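Tudor and KH domain-containing protein homolog (PDB 5VQH) takes part in primary piRNA biogenesis, repressing transposable elements in spermatogenesis, and binds symmetrically methylated Siwi and Ago3 through its Tudor domain. Local coordinates at residues A[141-149]-A[208-216]. Sequence-based numbering, arbitrary orientation. Where two conformers were deposited one is given.
Sequences AMECFLAGV and EIPGIKLFD
Phe145 lays its ring over Gly211 where strand 142-146 runs parallel to strand 207-217, the axes of the paired segments inclined at 53°. With chi1 at 70°, CG stands between the backbone N and the carbonyl carbon, which folds the ring back across the neighbouring strand. Beyond CB, CG lies 4.0 Å from Gly211 CA; CD1 and CE1 also meet Gly211 CA, CE1 at 3.6 Å; CD2 passes Pro210 O and faces Ile209 CG2, CE2 nears Gly211 N, and CZ ends 3.3 Å from Gly211 CA. Gly211 CA sits 3.4 Å from the centroid of the Phe145 ring, a CH-pi contact over the face. Ile209 O lies at the ring edge. Glycine has no side chain, and the ring lies directly over its CA. An alanine in place of Phe145 would probably leave Gly211 without its aromatic cover and Ile209 CG2 without its ring partner.

Along the backbone, Phe145 N donates to Pro210 O (3.0 Å) and Phe145 O accepts from Ile212 N. The ladder closes with Ala147 N to Ile212 O at 2.8 Å. Away from the ring, Cys144 SG meets Ile212 CD1 at 3.9 Å and also touches Pro210 CG, while Leu146 CD1 reaches Leu214 CD1. Cys144 and Ile212 both pack on Phe36 of strand 35-40, while Phe145 rests on Thr194 of strand 187-198. This is a parallel beta ladder within a mixed sheet, joining strand 142-146, which also pairs with strand 35-40, to strand 207-217 in the beta-rich lobe of an extended Tudor domain, apart from the five-stranded sheet of the Tudor core.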
ATOM      1  N   ALA A 141       0.967   5.751  -0.424  1.00 28.47           N
ATOM      2  CA  ALA A 141       1.547   4.425  -0.046  1.00 28.68           C
ATOM      3  C   ALA A 141       2.930   4.202  -0.611  1.00 28.45           C
ATOM      4  O   ALA A 141       3.059   4.276  -1.797  1.00 29.85           O
ATOM      5  CB  ALA A 141       0.634   3.293  -0.495  1.00 28.25           C
ATOM      6  N   MET A 142       3.941   3.969   0.239  1.00 29.67           N
ATOM      7  CA  MET A 142       5.313   3.683  -0.186  0.50 30.45           C
ATOM      8  C   MET A 142       5.621   2.196   0.059  1.00 31.71           C
ATOM      9  O   MET A 142       5.553   1.729   1.192  1.00 33.76           O
ATOM     10  CB  MET A 142       6.309   4.551   0.604  0.50 31.80           C
ATOM     11  CG  MET A 142       5.926   6.031   0.775  0.50 32.44           C
ATOM     12  SD  MET A 142       5.300   6.740  -0.756  0.50 33.92           S
ATOM     13  CE  MET A 142       6.690   6.390  -1.840  0.50 32.16           C
ATOM     14  N   GLU A 143       5.953   1.448  -0.981  1.00 30.63           N
ATOM     15  CA  GLU A 143       6.340   0.050  -0.784  1.00 31.73           C
ATOM     16  C   GLU A 143       7.613  -0.104   0.079  1.00 27.88           C
ATOM     17  O   GLU A 143       8.567   0.598  -0.112  1.00 26.68           O
ATOM     18  CB  GLU A 143       6.565  -0.618  -2.132  1.00 33.06           C
ATOM     19  CG  GLU A 143       6.336  -2.118  -2.105  1.00 37.28           C
ATOM     20  CD  GLU A 143       6.832  -2.770  -3.369  1.00 40.13           C
ATOM     21  OE1 GLU A 143       6.530  -2.240  -4.441  1.00 46.70           O
ATOM     22  OE2 GLU A 143       7.531  -3.792  -3.299  1.00 46.74           O
ATOM     23  N   CYS A 144       7.632  -1.044   1.008  1.00 26.89           N
ATOM     24  CA  CYS A 144       8.850  -1.351   1.734  1.00 27.37           C
ATOM     25  C   CYS A 144       9.043  -2.854   1.935  1.00 28.43           C
ATOM     26  O   CYS A 144       8.203  -3.678   1.603  1.00 25.80           O
ATOM     27  CB  CYS A 144       8.814  -0.711   3.109  1.00 29.95           C
ATOM     28  SG  CYS A 144       8.453   1.056   3.211  1.00 29.24           S
ATOM     29  N   PHE A 145      10.192  -3.201   2.488  1.00 29.69           N
ATOM     30  CA  PHE A 145      10.403  -4.532   3.013  1.00 29.02           C
ATOM     31  C   PHE A 145      11.204  -4.388   4.278  1.00 27.54           C
ATOM     32  O   PHE A 145      11.767  -3.345   4.525  1.00 23.90           O
ATOM     33  CB  PHE A 145      11.103  -5.424   1.982  1.00 29.22           C
ATOM     34  CG  PHE A 145      12.526  -5.074   1.735  1.00 29.59           C
ATOM     35  CD1 PHE A 145      13.537  -5.707   2.440  1.00 31.12           C
ATOM     36  CD2 PHE A 145      12.865  -4.129   0.800  1.00 28.68           C
ATOM     37  CE1 PHE A 145      14.867  -5.382   2.218  1.00 29.88           C
ATOM     38  CE2 PHE A 145      14.190  -3.791   0.584  1.00 28.49           C
ATOM     39  CZ  PHE A 145      15.192  -4.418   1.285  1.00 28.36           C
ATOM     40  N   LEU A 146      11.230  -5.441   5.081  1.00 29.35           N
ATOM     41  CA  LEU A 146      11.774  -5.353   6.428  1.00 28.79           C
ATOM     42  C   LEU A 146      13.205  -5.759   6.323  1.00 28.07           C
ATOM     43  O   LEU A 146      13.494  -6.764   5.738  1.00 31.30           O
ATOM     44  CB  LEU A 146      11.025  -6.281   7.371  1.00 29.29           C
ATOM     45  CG  LEU A 146      11.105  -5.817   8.824  1.00 33.25           C
ATOM     46  CD1 LEU A 146      10.169  -4.651   9.099  1.00 33.64           C
ATOM     47  CD2 LEU A 146      10.770  -6.952   9.768  1.00 35.93           C
ATOM     48  N   ALA A 147      14.109  -4.981   6.880  1.00 29.77           N
ATOM     49  CA  ALA A 147      15.502  -5.281   6.733  1.00 33.27           C
ATOM     50  C   ALA A 147      15.944  -6.264   7.772  1.00 35.71           C
ATOM     51  O   ALA A 147      15.381  -6.357   8.857  1.00 37.14           O
ATOM     52  CB  ALA A 147      16.339  -4.020   6.810  1.00 35.12           C
ATOM     53  N   GLY A 148      16.944  -7.033   7.407  1.00 40.83           N
ATOM     54  CA  GLY A 148      17.648  -7.848   8.372  1.00 48.35           C
ATOM     55  C   GLY A 148      16.972  -9.150   8.744  1.00 52.74           C
ATOM     56  O   GLY A 148      17.424  -9.823   9.669  1.00 65.51           O
ATOM     57  N   VAL A 149      15.900  -9.523   8.049  1.00 48.12           N
ATOM     58  CA  VAL A 149      15.232 -10.794   8.344  1.00 45.07           C
ATOM     59  C   VAL A 149      14.961 -11.551   7.044  1.00 44.66           C
ATOM     60  O   VAL A 149      14.834 -10.961   5.985  1.00 40.88           O
ATOM     61  CB  VAL A 149      13.926 -10.591   9.162  1.00 42.27           C
ATOM     62  CG1 VAL A 149      14.178  -9.766  10.403  1.00 40.31           C
ATOM     63  CG2 VAL A 149      12.867  -9.901   8.349  1.00 43.32           C
ATOM     64  N   GLU A 208      14.329   2.596  -6.062  1.00 37.75           N
ATOM     65  CA  GLU A 208      14.853   1.900  -4.914  1.00 38.33           C
ATOM     66  C   GLU A 208      13.761   1.726  -3.893  1.00 37.33           C
ATOM     67  O   GLU A 208      13.205   2.719  -3.392  1.00 41.47           O
ATOM     68  CB  GLU A 208      15.971   2.724  -4.271  1.00 39.07           C
ATOM     69  CG  GLU A 208      17.308   2.447  -4.878  1.00 40.73           C
ATOM     70  CD  GLU A 208      18.419   3.252  -4.257  1.00 44.29           C
ATOM     71  OE1 GLU A 208      18.204   3.801  -3.153  1.00 43.82           O
ATOM     72  OE2 GLU A 208      19.526   3.292  -4.879  1.00 45.26           O
ATOM     73  N   ILE A 209      13.463   0.473  -3.573  1.00 34.44           N
ATOM     74  CA  ILE A 209      12.551   0.149  -2.497  1.00 31.74           C
ATOM     75  C   ILE A 209      13.364   0.132  -1.208  1.00 27.87           C
ATOM     76  O   ILE A 209      14.371  -0.494  -1.172  1.00 26.87           O
ATOM     77  CB  ILE A 209      11.968  -1.254  -2.667  1.00 32.79           C
ATOM     78  CG1 ILE A 209      11.367  -1.456  -4.051  1.00 32.86           C
ATOM     79  CG2 ILE A 209      10.944  -1.553  -1.588  1.00 32.36           C
ATOM     80  CD1 ILE A 209      10.286  -0.498  -4.406  1.00 35.45           C
ATOM     81  N   PRO A 210      12.895   0.776  -0.140  1.00 27.21           N
ATOM     82  CA  PRO A 210      13.612   0.703   1.131  1.00 27.61           C
ATOM     83  C   PRO A 210      13.354  -0.523   2.014  1.00 28.31           C
ATOM     84  O   PRO A 210      12.218  -0.934   2.265  1.00 26.47           O
ATOM     85  CB  PRO A 210      13.164   1.970   1.867  1.00 27.20           C
ATOM     86  CG  PRO A 210      11.823   2.269   1.312  1.00 28.16           C
ATOM     87  CD  PRO A 210      11.781   1.734  -0.092  1.00 27.61           C
ATOM     88  N   GLY A 211      14.462  -1.065   2.493  1.00 31.03           N
ATOM     89  CA  GLY A 211      14.497  -2.055   3.549  1.00 32.31           C
ATOM     90  C   GLY A 211      14.643  -1.382   4.883  1.00 32.36           C
ATOM     91  O   GLY A 211      15.680  -0.812   5.180  1.00 33.35           O
ATOM     92  N   ILE A 212      13.588  -1.444   5.681  1.00 33.23           N
ATOM     93  CA  ILE A 212      13.502  -0.643   6.881  1.00 32.04           C
ATOM     94  C   ILE A 212      13.348  -1.524   8.078  1.00 33.37           C
ATOM     95  O   ILE A 212      12.981  -2.690   7.946  1.00 32.03           O
ATOM     96  CB  ILE A 212      12.284   0.260   6.884  1.00 29.41           C
ATOM     97  CG1 ILE A 212      11.032  -0.558   6.983  1.00 31.50           C
ATOM     98  CG2 ILE A 212      12.249   1.076   5.631  1.00 30.85           C
ATOM     99  CD1 ILE A 212       9.802   0.294   6.805  1.00 35.72           C
ATOM    100  N   LYS A 213      13.614  -0.942   9.245  1.00 32.21           N
ATOM    101  CA  LYS A 213      13.317  -1.569  10.505  1.00 33.06           C
ATOM    102  C   LYS A 213      12.269  -0.722  11.187  1.00 32.08           C
ATOM    103  O   LYS A 213      12.302   0.502  11.112  1.00 32.77           O
ATOM    104  CB  LYS A 213      14.572  -1.700  11.365  1.00 34.53           C
ATOM    105  CG  LYS A 213      15.560  -2.677  10.763  1.00 38.91           C
ATOM    106  CD  LYS A 213      16.739  -2.972  11.680  1.00 43.84           C
ATOM    107  CE  LYS A 213      17.728  -3.871  10.947  1.00 47.64           C
ATOM    108  NZ  LYS A 213      18.963  -4.228  11.713  1.00 48.24           N
ATOM    109  N   LEU A 214      11.344  -1.375  11.865  1.00 28.56           N
ATOM    110  CA  LEU A 214      10.266  -0.678  12.456  1.00 29.89           C
ATOM    111  C   LEU A 214      10.286  -0.805  13.966  1.00 31.00           C
ATOM    112  O   LEU A 214      10.482  -1.898  14.497  1.00 29.95           O
ATOM    113  CB  LEU A 214       8.970  -1.254  11.915  1.00 30.69           C
ATOM    114  CG  LEU A 214       8.583  -0.886  10.491  1.00 30.32           C
ATOM    115  CD1 LEU A 214       7.453  -1.795  10.055  1.00 29.11           C
ATOM    116  CD2 LEU A 214       8.113   0.554  10.476  1.00 32.05           C
ATOM    117  N   PHE A 215      10.016   0.304  14.655  1.00 31.17           N
ATOM    118  CA  PHE A 215      10.056   0.318  16.104  1.00 30.67           C
ATOM    119  C   PHE A 215       8.786   0.916  16.683  1.00 32.97           C
ATOM    120  O   PHE A 215       8.309   1.924  16.209  1.00 35.68           O
ATOM    121  CB  PHE A 215      11.286   1.077  16.563  1.00 28.33           C
ATOM    122  CG  PHE A 215      12.587   0.536  15.986  1.00 28.23           C
ATOM    123  CD1 PHE A 215      13.324  -0.416  16.663  1.00 27.69           C
ATOM    124  CD2 PHE A 215      13.074   0.994  14.773  1.00 28.16           C
ATOM    125  CE1 PHE A 215      14.505  -0.903  16.163  1.00 27.06           C
ATOM    126  CE2 PHE A 215      14.247   0.505  14.252  1.00 28.06           C
ATOM    127  CZ  PHE A 215      14.969  -0.444  14.952  1.00 29.36           C
ATOM    128  N   ASP A 216       8.224   0.259  17.691  1.00 36.84           N
ATOM    129  CA  ASP A 216       7.074   0.783  18.448  1.00 41.67           C
ATOM    130  C   ASP A 216       7.672   1.436  19.670  1.00 41.95           C
ATOM    131  O   ASP A 216       7.930   0.763  20.663  1.00 43.77           O
ATOM    132  CB  ASP A 216       6.124  -0.355  18.853  1.00 44.05           C
ATOM    133  CG  ASP A 216       4.824   0.129  19.484  1.00 49.86           C
ATOM    134  OD1 ASP A 216       4.706   1.338  19.793  1.00 48.80           O
ATOM    135  OD2 ASP A 216       3.920  -0.736  19.693  1.00 54.55           O
TER